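Restriction endonuclease UbaLAI (Unidentified, PDB 5O63) is a monomeric Type IIE restriction endonuclease that cleaves DNA and whose N-terminal B3 domain binds the cognate DNA sequence. Local coordinates at residues Asp126-Gly131 and Glu137-Leu142. Numbering follows the deposited sequence.
Sequences DCANSG and EVLFAL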
# COMPACT_ATOMS: atom_id res chain seq x y z
N ASP A 126 1.80 -5.05 -1.28
CA ASP A 126 1.33 -6.37 -0.90
C ASP A 126 -0.13 -6.22 -0.45
O ASP A 126 -0.54 -5.14 -0.07
CB ASP A 126 2.18 -6.93 0.22
CG ASP A 126 2.02 -8.43 0.46
OD1 ASP A 126 1.31 -9.13 -0.27
OD2 ASP A 126 2.73 -8.95 1.36
N CYS A 127 -0.90 -7.28 -0.57
CA CYS A 127 -2.29 -7.20 -0.10
C CYS A 127 -2.84 -8.56 0.19
O CYS A 127 -2.29 -9.59 -0.21
CB CYS A 127 -3.15 -6.49 -1.09
SG CYS A 127 -3.42 -7.46 -2.58
N ALA A 128 -3.94 -8.56 0.93
CA ALA A 128 -4.46 -9.77 1.49
C ALA A 128 -5.92 -9.62 1.87
O ALA A 128 -6.41 -8.53 2.04
CB ALA A 128 -3.63 -10.16 2.74
N ASN A 129 -6.58 -10.78 1.95
CA ASN A 129 -7.91 -10.80 2.53
C ASN A 129 -8.04 -11.97 3.52
O ASN A 129 -7.06 -12.63 3.84
CB ASN A 129 -8.98 -10.84 1.43
CG ASN A 129 -9.01 -12.16 0.64
OD1 ASN A 129 -8.72 -13.25 1.14
ND2 ASN A 129 -9.46 -12.03 -0.62
N SER A 130 -9.27 -12.15 4.02
CA SER A 130 -9.47 -13.08 5.12
C SER A 130 -10.14 -14.37 4.70
O SER A 130 -10.72 -15.08 5.54
CB SER A 130 -10.29 -12.39 6.21
OG SER A 130 -9.59 -11.26 6.69
N GLY A 131 -10.11 -14.67 3.41
CA GLY A 131 -10.57 -15.96 2.92
C GLY A 131 -9.66 -17.14 3.27
O GLY A 131 -8.58 -16.97 3.86
N GLU A 137 -4.50 -12.12 8.64
CA GLU A 137 -4.20 -12.15 10.05
C GLU A 137 -2.69 -12.03 10.29
O GLU A 137 -2.28 -11.22 11.17
CB GLU A 137 -4.73 -13.41 10.69
CG GLU A 137 -6.18 -13.58 10.65
CD GLU A 137 -6.52 -14.96 11.16
OE1 GLU A 137 -7.00 -15.79 10.35
OE2 GLU A 137 -6.23 -15.22 12.35
N VAL A 138 -1.89 -12.79 9.54
CA VAL A 138 -0.44 -12.73 9.75
C VAL A 138 0.07 -11.31 9.42
O VAL A 138 0.81 -10.73 10.20
CB VAL A 138 0.31 -13.82 8.94
CG1 VAL A 138 1.83 -13.59 8.96
CG2 VAL A 138 0.06 -15.16 9.57
N LEU A 139 -0.37 -10.73 8.30
CA LEU A 139 0.09 -9.41 7.95
C LEU A 139 -0.40 -8.33 8.89
O LEU A 139 0.36 -7.41 9.26
CB LEU A 139 -0.33 -9.06 6.51
CG LEU A 139 0.36 -9.95 5.47
CD1 LEU A 139 -0.16 -9.55 4.10
CD2 LEU A 139 1.90 -9.87 5.53
N PHE A 140 -1.66 -8.42 9.30
CA PHE A 140 -2.18 -7.44 10.23
C PHE A 140 -1.36 -7.45 11.55
O PHE A 140 -0.99 -6.37 12.10
CB PHE A 140 -3.66 -7.69 10.50
CG PHE A 140 -4.28 -6.63 11.42
CD1 PHE A 140 -4.28 -6.86 12.79
CD2 PHE A 140 -4.70 -5.40 10.94
CE1 PHE A 140 -4.77 -5.89 13.65
CE2 PHE A 140 -5.19 -4.42 11.79
CZ PHE A 140 -5.21 -4.68 13.16
N ALA A 141 -1.12 -8.65 12.06
CA ALA A 141 -0.33 -8.76 13.29
C ALA A 141 1.08 -8.10 13.13
O ALA A 141 1.59 -7.47 14.08
CB ALA A 141 -0.17 -10.24 13.69
N LEU A 142 1.74 -8.32 11.99
CA LEU A 142 3.07 -7.72 11.79
C LEU A 142 3.02 -6.21 11.67
O LEU A 142 3.94 -5.56 12.12
CB LEU A 142 3.78 -8.22 10.53
CG LEU A 142 3.82 -9.66 10.17
CD1 LEU A 142 4.32 -9.82 8.75
CD2 LEU A 142 4.78 -10.20 11.10
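Ala128 and Leu139 face each other where the end of strand 121-128 packs against helix 136-144, their CA atoms 7.9 Å apart. This is helix-on-sheet packing in a B3 DNA-binding domain: the chain leaves the strand, turns through a short loop and comes back as the helix that lies over one face of the same sheet. Leu139 carries the helix side. With its CG anti to the carbonyl carbon (chi1 -66°), the side chain reaches toward the strand and CD1 does the touching. That methyl rests 3.8 Å from Ala128 CB, a methyl-to-methyl contact, and lies 4.0 Å from Asp126 OD2, whose side chain crosses that of the leucine at about a right angle. Leu108 and Ile110 of the neighbouring strand 108-116, together with Tyr7 of helix 3-14, also touch Leu139, so the leucine sits in a small core between sheet and both helices. Cys127, between the two inward-facing residues, points its side chain to the other face of the sheet.

The buried Asp126 carboxylate is not left to apolar neighbours: OD2 takes a hydrogen bond from Tyr7 and forms a salt bridge with Arg135, just ahead of the helix. Such pairing would be expected to stabilise its negative charge. OD1 also receives a weak bond from Cys127 N, 2.9 Å long and bent to 123° at the hydrogen. Beyond the strand an Asx turn redirects the chain, Gly131 N donating to Asn129 OD1 at 3.0 Å from above the carbonyl plane.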